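Local coordinates for CheA (Treponema denticola, PDB 6Y1Y), which probably relays signals from chemoreceptors to the flagellar motors as an autophosphorylating histidine kinase, this chain being its coiled-coil dimerization domain, at residues L14-V17 with S18-V21; I22-A25 with S26-S30; I32-A35 with E36-D39; K49-T52 with R53-L56. All blocks are in the same frame, centred on the assembly; numbering follows the deposited sequence.

In the fold
All four contacts are one-turn steps along a single helix, 7-67, the longest of the chain's three. Interaction 1 adjoins interaction 2 in sequence, their centres 13 Å apart, and interaction 3 follows with its centre 14 Å from that of interaction 2. Interaction 4 is separate: its centre lies 25 Å from that of interaction 3 and 52 Å from that of interaction 1, on the opposite side of the chain's centre. The first three pack against helix 93-125 of the same chain, whereas residues 49-56 pack against helix 72-87. Every one also touches the second subunit, so together they sample the dimer interface along much of the helix.

Interaction 1: residues L14-V17 with S18-V21; sequences LNLV and SETV
Leu14 O receives the amide of Ser18 at 2.8 Å from Ser18 N, the first of four consecutive i to i+4 bonds that define this stretch as regular alpha helix. The side chain of Leu14 heads elsewhere, packing on Val122 of the second subunit. Asn15 enters through its carbonyl: Asn15 O accepts from Glu19 N at 3.0 Å, and the aliphatic CG of Glu19 lies 3.5 Å from Asn15 O. Leu16 O takes two bonds from one residue, Thr20 N at 3.0 Å and Thr20 OG1 at 2.9 Å, and the two donors arrive from opposite faces of the carbonyl plane. The hydroxyl gets there because OG1 stands beside the backbone N of Thr20 (chi1 -56°), leaning back over the preceding turn. Leu16 also presents CD2 to the carboxylate of Glu19, with OE2 3.6 Å from CD2, while Glu19 OE1 makes a salt bridge with Arg113. Last, Val17 O bonds to Val21 N, and Val21 CG2 sits 3.4 Å from Val17 O; the two valine side chains themselves barely meet, Val17 CG1 and Val21 CG2 being 4.5 Å apart. Leu16 and Thr20 face helix 93-125 of their own chain, and Val17 and Val21 pack on Gln119 of the second subunit, as expected in a dimeric helical bundle. Chemically, the OG1 bond to Leu16 O gives the hydroxyl of Thr20 an acceptor inside its own helix, so this buried residue can sit among Ile114 and Leu118 of helix 93-125 and Ser115 of the second subunit.

Interaction 2: residues I22-A25 with S26-S30; sequences ITKA and SLNQS
Ala25 and Ser26 are peptide neighbours, but each reaches a full turn along the helix: Ser26 N donates back to Ile22 O at 3.0 Å, and Ala25 O accepts from Gln29 N at 3.1 Å. Ala25 O also takes a hydrogen from a water 2.8 Å away. That water donates to Gln29 OE1 and accepts from Asn28 ND2, tying two amide side chains to one carbonyl. Ser26 CB lies against the backbone, 3.5 Å from Thr23 O, while its OG, set anti to the backbone N (chi1 171°), bonds to Ser107 OG on helix 93-125. This serine link joins two antiparallel helices of one subunit in the coiled-coil dimerization domain of CheA, where Leu27 packs on Phe104 and Ser107 of that helix and on Leu111 of the second subunit. Lys24 packs on Gly112 of the second subunit. The lysine chain bends at chi2 (-90°) and then runs alongside Asn28, ending with NZ 4.1 Å from Asn28 CB; the backbones of the same pair are joined by Asn28 N to Lys24 O, 2.8 Å. Thr23 and Leu27 likewise point the same way, the methyl CG2 of Thr23 meeting Leu27 CD1 at 4.0 Å.

Interaction 3: residues I32-A35 with E36-D39; sequences IEFA and ELYD
Glu36 folds back over Ile32, one turn earlier in a long helix of the dimerization domain, an all-helical coiled coil. From its CB, which rests 3.5 Å from both Ile32 O and Glu33 O, the chain leaves with CG beside the backbone N (chi1 -64°). That choice sets CG 3.2 Å from Ile32 O, the same oxygen that accepts the amide Glu36 N in a nearly straight bond (163° at the hydrogen). Beyond CG the chain is extended, crossing the isoleucine at a slant: CD comes within 4.2 Å of Ile32 CG2, and OE2 ends 3.8 Å from that methyl. The other oxygen, OE1, turns to a water that donates to it and to Glu33 O, bridging carboxylate and backbone.

Leu37 belongs to the buried side. Its CD1 approaches Phe34 CD1 at 4.1 Å, obliquely to the ring, and both residues pack on Ala100 of helix 93-125. The Phe34 ring also stacks with Phe34 of the second subunit, placing this turn at a point where the two copies of the helix meet. On the outer side, Asp39 N bonds to Ala35 O, and the carboxylate carbon Asp39 CG lies 3.5 Å from Ala35 O. A second water joins the two groups, donating to Asp39 OD1 at 3.0 Å and to Ala35 O at 3.1 Å.

Interaction 4: residues K49-T52 with R53-L56; sequences KDKT and RRLL
Thr52 and Leu56 form the close-packed side, running alongside each other with the threonine methyl CG2 4.1 Å from Leu56 CD1. Leu56 CG lies 3.3 Å from Thr52 O, which also accepts the straight Leu56 N bond (170° at the hydrogen); Thr52 OG1 bonds back to Tyr48 O. Charge and water take over on the other side. Arg54 NH1 makes a salt bridge with Asp50 OD2 at 2.9 Å, but not flat on: carboxylate and guanidinium planes stand 64° apart, and OD2 is met from above its plane. A second partner, Glu82, holds Arg54 NE and probably offsets the nearby Lys51 NZ, 4.0 Å from Arg54 NH2. Arg53 is looser. Bent at chi3 (-58°), it lays one guanidinium face over Lys49 O, which stands 3.6 Å from the plane, over its centre, and reaches Asp50 through a water that donates to OD1 and accepts from NH2. Thr52 and Leu55 pack on Leu86 of helix 72-87, while Leu55 meets Leu55 of the second subunit and Leu56 meets its Tyr83. This meeting of helices 7-67 and 72-87 from both subunits is consistent with the dimeric four-helix bundle of the CheA dimerization domain.

Interaction 1: residues L14-V17 with S18-V21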
loop_
_atom_site.group_PDB
_atom_site.type_symbol
_atom_site.label_atom_id
_atom_site.label_comp_id
_atom_site.label_asym_id
_atom_site.label_seq_id
_atom_site.Cartn_x
_atom_site.Cartn_y
_atom_site.Cartn_z
ATOM N N LEU B 14 8.344 13.141 29.451
ATOM C CA LEU B 14 6.975 13.458 29.058
ATOM C C LEU B 14 6.924 14.024 27.650
ATOM O O LEU B 14 6.010 13.707 26.878
ATOM C CB LEU B 14 6.367 14.458 30.038
ATOM C CG LEU B 14 6.029 13.915 31.415
ATOM C CD1 LEU B 14 5.660 15.066 32.336
ATOM C CD2 LEU B 14 4.879 12.926 31.293
ATOM N N ASN B 15 7.890 14.875 27.297
ATOM C CA ASN B 15 7.924 15.419 25.946
ATOM C C ASN B 15 8.259 14.342 24.924
ATOM O O ASN B 15 7.776 14.401 23.789
ATOM C CB ASN B 15 8.912 16.581 25.866
ATOM C CG ASN B 15 8.308 17.885 26.356
ATOM O OD1 ASN B 15 7.210 17.899 26.920
ATOM N ND2 ASN B 15 9.012 18.989 26.130
ATOM N N LEU B 16 9.109 13.378 25.290
ATOM C CA LEU B 16 9.373 12.255 24.393
ATOM C C LEU B 16 8.133 11.385 24.224
ATOM O O LEU B 16 7.849 10.907 23.118
ATOM C CB LEU B 16 10.546 11.423 24.912
ATOM C CG LEU B 16 11.939 11.948 24.551
ATOM C CD1 LEU B 16 13.019 11.055 25.139
ATOM C CD2 LEU B 16 12.096 12.058 23.041
ATOM N N VAL B 17 7.376 11.174 25.305
ATOM C CA VAL B 17 6.165 10.369 25.192
ATOM C C VAL B 17 5.114 11.117 24.377
ATOM O O VAL B 17 4.377 10.519 23.583
ATOM C CB VAL B 17 5.636 9.982 26.588
ATOM C CG1 VAL B 17 4.276 9.299 26.482
ATOM C CG2 VAL B 17 6.636 9.090 27.314
ATOM N N SER B 18 5.068 12.443 24.519
ATOM C CA SER B 18 4.179 13.243 23.680
ATOM C C SER B 18 4.515 13.078 22.202
ATOM O O SER B 18 3.612 12.918 21.367
ATOM C CB SER B 18 4.257 14.718 24.092
ATOM O OG SER B 18 3.538 15.533 23.191
ATOM N N GLU B 19 5.804 13.117 21.855
ATOM C CA GLU B 19 6.214 12.878 20.473
ATOM C C GLU B 19 5.819 11.482 20.014
ATOM O O GLU B 19 5.500 11.273 18.837
ATOM C CB GLU B 19 7.723 13.049 20.321
ATOM C CG GLU B 19 8.252 14.466 20.339
ATOM C CD GLU B 19 9.721 14.502 19.956
ATOM O OE1 GLU B 19 10.016 14.446 18.742
ATOM O OE2 GLU B 19 10.579 14.560 20.866
ATOM N N THR B 20 5.893 10.503 20.921
ATOM C CA THR B 20 5.503 9.138 20.584
ATOM C C THR B 20 4.024 9.066 20.257
ATOM O O THR B 20 3.625 8.413 19.286
ATOM C CB THR B 20 5.829 8.191 21.741
ATOM O OG1 THR B 20 7.221 8.290 22.073
ATOM C CG2 THR B 20 5.514 6.755 21.364
ATOM N N VAL B 21 3.196 9.744 21.058
ATOM C CA VAL B 21 1.752 9.736 20.846
ATOM C C VAL B 21 1.397 10.416 19.529
ATOM O O VAL B 21 0.501 9.968 18.802
ATOM C CB VAL B 21 1.043 10.398 22.043
ATOM C CG1 VAL B 21 -0.426 10.655 21.717
ATOM C CG2 VAL B 21 1.178 9.526 23.293
#

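Interaction 2: residues I22-A25 with S26-S30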
loop_
_atom_site.group_PDB
_atom_site.type_symbol
_atom_site.label_atom_id
_atom_site.label_comp_id
_atom_site.label_asym_id
_atom_site.label_seq_id
_atom_site.Cartn_x
_atom_site.Cartn_y
_atom_site.Cartn_z
ATOM N N ILE B 22 2.097 11.501 19.196
ATOM C CA ILE B 22 1.848 12.188 17.932
ATOM C C ILE B 22 2.207 11.280 16.771
ATOM O O ILE B 22 1.453 11.147 15.798
ATOM C CB ILE B 22 2.652 13.499 17.870
ATOM C CG1 ILE B 22 2.161 14.481 18.934
ATOM C CG2 ILE B 22 2.610 14.093 16.466
ATOM C CD1 ILE B 22 3.049 15.701 19.089
ATOM N N THR B 23 3.364 10.630 16.866
ATOM C CA THR B 23 3.780 9.710 15.819
ATOM C C THR B 23 2.803 8.545 15.689
ATOM O O THR B 23 2.444 8.151 14.572
ATOM C CB THR B 23 5.204 9.233 16.115
ATOM O OG1 THR B 23 6.081 10.367 16.130
ATOM C CG2 THR B 23 5.682 8.272 15.058
ATOM N N LYS B 24 2.342 7.997 16.822
ATOM C CA LYS B 24 1.342 6.930 16.781
ATOM C C LYS B 24 0.074 7.377 16.063
ATOM O O LYS B 24 -0.484 6.630 15.248
ATOM C CB LYS B 24 1.009 6.456 18.201
ATOM C CG LYS B 24 0.064 5.243 18.267
ATOM C CD LYS B 24 -1.439 5.600 18.317
ATOM C CE LYS B 24 -2.291 4.408 17.856
ATOM N NZ LYS B 24 -3.763 4.670 17.840
ATOM N N ALA B 25 -0.404 8.583 16.359
ATOM C CA ALA B 25 -1.601 9.074 15.683
ATOM C C ALA B 25 -1.374 9.163 14.180
ATOM O O ALA B 25 -2.272 8.854 13.385
ATOM C CB ALA B 25 -2.016 10.431 16.254
ATOM N N SER B 26 -0.167 9.557 13.764
ATOM C CA SER B 26 0.112 9.650 12.338
ATOM C C SER B 26 0.192 8.263 11.712
ATOM O O SER B 26 -0.330 8.037 10.615
ATOM C CB SER B 26 1.413 10.420 12.125
ATOM O OG SER B 26 1.844 10.380 10.773
ATOM N N LEU B 27 0.783 7.307 12.427
ATOM C CA LEU B 27 0.850 5.937 11.932
ATOM C C LEU B 27 -0.542 5.340 11.819
ATOM O O LEU B 27 -0.828 4.600 10.873
ATOM C CB LEU B 27 1.731 5.084 12.850
ATOM C CG LEU B 27 3.219 5.409 12.742
ATOM C CD1 LEU B 27 3.987 4.865 13.930
ATOM C CD2 LEU B 27 3.804 4.862 11.440
ATOM N N ASN B 28 -1.427 5.650 12.771
ATOM C CA ASN B 28 -2.805 5.187 12.662
ATOM C C ASN B 28 -3.462 5.708 11.386
ATOM O O ASN B 28 -4.135 4.953 10.678
ATOM C CB ASN B 28 -3.607 5.612 13.894
ATOM C CG ASN B 28 -5.053 5.165 13.829
ATOM O OD1 ASN B 28 -5.356 3.960 13.791
ATOM N ND2 ASN B 28 -5.962 6.134 13.797
ATOM N N GLN B 29 -3.262 6.989 11.065
ATOM C CA GLN B 29 -3.821 7.522 9.829
ATOM C C GLN B 29 -3.234 6.819 8.614
ATOM O O GLN B 29 -3.940 6.616 7.618
ATOM C CB GLN B 29 -3.605 9.028 9.765
ATOM C CG GLN B 29 -4.520 9.791 10.734
ATOM C CD GLN B 29 -5.998 9.453 10.542
ATOM O OE1 GLN B 29 -6.672 9.004 11.468
ATOM N NE2 GLN B 29 -6.502 9.664 9.334
ATOM N N SER B 30 -1.963 6.409 8.691
ATOM C CA SER B 30 -1.370 5.682 7.568
ATOM C C SER B 30 -1.990 4.303 7.421
ATOM O O SER B 30 -2.166 3.826 6.298
ATOM C CB SER B 30 0.139 5.544 7.752
ATOM O OG SER B 30 0.830 6.717 7.349
HETATM O O HOH W 1 -4.987 9.134 13.877
#

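Interaction 3: residues I32-A35 with E36-D39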
loop_
_atom_site.group_PDB
_atom_site.type_symbol
_atom_site.label_atom_id
_atom_site.label_comp_id
_atom_site.label_asym_id
_atom_site.label_seq_id
_atom_site.Cartn_x
_atom_site.Cartn_y
_atom_site.Cartn_z
ATOM N N ILE B 32 -5.086 3.671 7.969
ATOM C CA ILE B 32 -6.365 3.964 7.326
ATOM C C ILE B 32 -6.149 4.293 5.860
ATOM O O ILE B 32 -6.927 3.876 4.989
ATOM C CB ILE B 32 -7.078 5.103 8.074
ATOM C CG1 ILE B 32 -7.499 4.617 9.464
ATOM C CG2 ILE B 32 -8.273 5.590 7.274
ATOM C CD1 ILE B 32 -7.544 5.720 10.498
ATOM N N GLU B 33 -5.081 5.032 5.561
ATOM C CA GLU B 33 -4.766 5.362 4.175
ATOM C C GLU B 33 -4.545 4.102 3.348
ATOM O O GLU B 33 -5.070 3.978 2.230
ATOM C CB GLU B 33 -3.536 6.268 4.138
ATOM C CG GLU B 33 -3.176 6.791 2.775
ATOM C CD GLU B 33 -2.220 7.967 2.828
ATOM O OE1 GLU B 33 -1.552 8.166 3.866
ATOM O OE2 GLU B 33 -2.134 8.697 1.815
ATOM N N PHE B 34 -3.795 3.137 3.886
ATOM C CA PHE B 34 -3.552 1.922 3.119
ATOM C C PHE B 34 -4.797 1.047 3.054
ATOM O O PHE B 34 -5.001 0.344 2.058
ATOM C CB PHE B 34 -2.370 1.141 3.695
ATOM C CG PHE B 34 -1.032 1.755 3.385
ATOM C CD1 PHE B 34 -0.601 1.890 2.070
ATOM C CD2 PHE B 34 -0.192 2.164 4.415
ATOM C CE1 PHE B 34 0.631 2.455 1.784
ATOM C CE2 PHE B 34 1.037 2.736 4.139
ATOM C CZ PHE B 34 1.451 2.878 2.822
ATOM N N ALA B 35 -5.633 1.054 4.098
ATOM C CA ALA B 35 -6.892 0.321 3.996
ATOM C C ALA B 35 -7.781 0.911 2.910
ATOM O O ALA B 35 -8.418 0.167 2.155
ATOM C CB ALA B 35 -7.623 0.307 5.337
ATOM N N GLU B 36 -7.831 2.248 2.809
ATOM C CA GLU B 36 -8.581 2.897 1.732
ATOM C C GLU B 36 -8.009 2.537 0.367
ATOM O O GLU B 36 -8.759 2.337 -0.598
ATOM C CB GLU B 36 -8.553 4.419 1.895
ATOM C CG GLU B 36 -9.234 4.979 3.132
ATOM C CD GLU B 36 -9.030 6.482 3.259
ATOM O OE1 GLU B 36 -8.221 7.039 2.480
ATOM O OE2 GLU B 36 -9.668 7.109 4.131
ATOM N N LEU B 37 -6.681 2.489 0.264
ATOM C CA LEU B 37 -6.043 2.128 -0.998
ATOM C C LEU B 37 -6.322 0.676 -1.369
ATOM O O LEU B 37 -6.517 0.360 -2.550
ATOM C CB LEU B 37 -4.541 2.397 -0.911
ATOM C CG LEU B 37 -4.157 3.875 -1.055
ATOM C CD1 LEU B 37 -2.724 4.121 -0.617
ATOM C CD2 LEU B 37 -4.346 4.312 -2.502
ATOM N N TYR B 38 -6.336 -0.230 -0.391
ATOM C CA TYR B 38 -6.722 -1.606 -0.681
ATOM C C TYR B 38 -8.132 -1.656 -1.260
ATOM O O TYR B 38 -8.374 -2.307 -2.285
ATOM C CB TYR B 38 -6.622 -2.465 0.593
ATOM C CG TYR B 38 -7.218 -3.849 0.437
ATOM C CD1 TYR B 38 -6.536 -4.854 -0.238
ATOM C CD2 TYR B 38 -8.480 -4.143 0.941
ATOM C CE1 TYR B 38 -7.096 -6.116 -0.399
ATOM C CE2 TYR B 38 -9.042 -5.398 0.782
ATOM C CZ TYR B 38 -8.344 -6.383 0.120
ATOM O OH TYR B 38 -8.919 -7.630 -0.042
ATOM N N ASP B 39 -9.078 -0.963 -0.614
ATOM C CA ASP B 39 -10.452 -0.952 -1.099
ATOM C C ASP B 39 -10.534 -0.365 -2.499
ATOM O O ASP B 39 -11.315 -0.837 -3.334
ATOM C CB ASP B 39 -11.348 -0.156 -0.149
ATOM C CG ASP B 39 -11.601 -0.876 1.143
ATOM O OD1 ASP B 39 -11.368 -2.101 1.208
ATOM O OD2 ASP B 39 -12.034 -0.201 2.096
HETATM O O HOH W 2 -5.935 6.639 0.862
HETATM O O HOH W 3 -9.937 -1.995 3.795
#

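Interaction 4: residues K49-T52 with R53-L56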
loop_
_atom_site.group_PDB
_atom_site.type_symbol
_atom_site.label_atom_id
_atom_site.label_comp_id
_atom_site.label_asym_id
_atom_site.label_seq_id
_atom_site.Cartn_x
_atom_site.Cartn_y
_atom_site.Cartn_z
ATOM N N LYS B 49 -10.935 -5.731 -14.796
ATOM C CA LYS B 49 -11.171 -7.040 -15.389
ATOM C C LYS B 49 -12.398 -7.014 -16.295
ATOM O O LYS B 49 -12.403 -7.648 -17.352
ATOM C CB LYS B 49 -11.306 -8.093 -14.291
ATOM C CG LYS B 49 -9.984 -8.403 -13.595
ATOM C CD LYS B 49 -10.155 -9.475 -12.526
ATOM C CE LYS B 49 -8.974 -9.442 -11.578
ATOM N NZ LYS B 49 -9.127 -10.399 -10.448
ATOM N N ASP B 50 -13.439 -6.266 -15.910
ATOM C CA ASP B 50 -14.619 -6.143 -16.770
ATOM C C ASP B 50 -14.247 -5.506 -18.104
ATOM O O ASP B 50 -14.646 -5.989 -19.174
ATOM C CB ASP B 50 -15.698 -5.315 -16.067
ATOM C CG ASP B 50 -16.935 -5.108 -16.930
ATOM O OD1 ASP B 50 -17.596 -6.115 -17.258
ATOM O OD2 ASP B 50 -17.246 -3.941 -17.284
ATOM N N LYS B 51 -13.464 -4.430 -18.058
ATOM C CA LYS B 51 -13.075 -3.747 -19.289
ATOM C C LYS B 51 -12.148 -4.612 -20.133
ATOM O O LYS B 51 -12.274 -4.653 -21.363
ATOM C CB LYS B 51 -12.392 -2.425 -18.947
ATOM C CG LYS B 51 -13.303 -1.385 -18.301
ATOM C CD LYS B 51 -12.614 -0.025 -18.257
ATOM C CE LYS B 51 -13.437 1.024 -17.540
ATOM N NZ LYS B 51 -14.703 1.315 -18.254
ATOM N N THR B 52 -11.215 -5.321 -19.491
ATOM C CA THR B 52 -10.281 -6.154 -20.248
ATOM C C THR B 52 -11.004 -7.307 -20.924
ATOM O O THR B 52 -10.792 -7.558 -22.115
ATOM C CB THR B 52 -9.190 -6.680 -19.319
ATOM O OG1 THR B 52 -8.429 -5.592 -18.796
ATOM C CG2 THR B 52 -8.253 -7.634 -20.062
ATOM N N ARG B 53 -11.916 -7.971 -20.203
ATOM C CA ARG B 53 -12.734 -9.008 -20.823
ATOM C C ARG B 53 -13.525 -8.453 -22.000
ATOM O O ARG B 53 -13.603 -9.087 -23.061
ATOM C CB ARG B 53 -13.675 -9.630 -19.790
ATOM C CG ARG B 53 -13.019 -10.670 -18.889
ATOM C CD ARG B 53 -14.067 -11.425 -18.065
ATOM N NE ARG B 53 -14.864 -10.522 -17.235
ATOM C CZ ARG B 53 -14.585 -10.220 -15.970
ATOM N NH1 ARG B 53 -13.526 -10.754 -15.373
ATOM N NH2 ARG B 53 -15.369 -9.382 -15.302
ATOM N N ARG B 54 -14.094 -7.256 -21.844
ATOM C CA ARG B 54 -14.889 -6.684 -22.929
ATOM C C ARG B 54 -14.026 -6.369 -24.151
ATOM O O ARG B 54 -14.427 -6.647 -25.288
ATOM C CB ARG B 54 -15.607 -5.431 -22.427
ATOM C CG ARG B 54 -16.336 -4.658 -23.509
ATOM C CD ARG B 54 -17.423 -3.781 -22.903
ATOM N NE ARG B 54 -16.896 -2.757 -22.005
ATOM C CZ ARG B 54 -17.059 -2.765 -20.690
ATOM N NH1 ARG B 54 -17.738 -3.747 -20.105
ATOM N NH2 ARG B 54 -16.550 -1.784 -19.951
ATOM N N LEU B 55 -12.837 -5.796 -23.939
ATOM C CA LEU B 55 -11.955 -5.496 -25.068
ATOM C C LEU B 55 -11.520 -6.768 -25.798
ATOM O O LEU B 55 -11.491 -6.809 -27.038
ATOM C CB LEU B 55 -10.746 -4.711 -24.572
ATOM C CG LEU B 55 -9.696 -4.368 -25.630
ATOM C CD1 LEU B 55 -10.302 -3.540 -26.750
ATOM C CD2 LEU B 55 -8.536 -3.642 -24.981
ATOM N N LEU B 56 -11.147 -7.803 -25.046
ATOM C CA LEU B 56 -10.743 -9.073 -25.640
ATOM C C LEU B 56 -11.890 -9.715 -26.410
ATOM O O LEU B 56 -11.668 -10.343 -27.451
ATOM C CB LEU B 56 -10.236 -10.018 -24.549
ATOM C CG LEU B 56 -8.907 -9.603 -23.922
ATOM C CD1 LEU B 56 -8.512 -10.591 -22.831
ATOM C CD2 LEU B 56 -7.819 -9.467 -24.989
HETATM O O HOH W 4 -17.518 -8.779 -17.054
#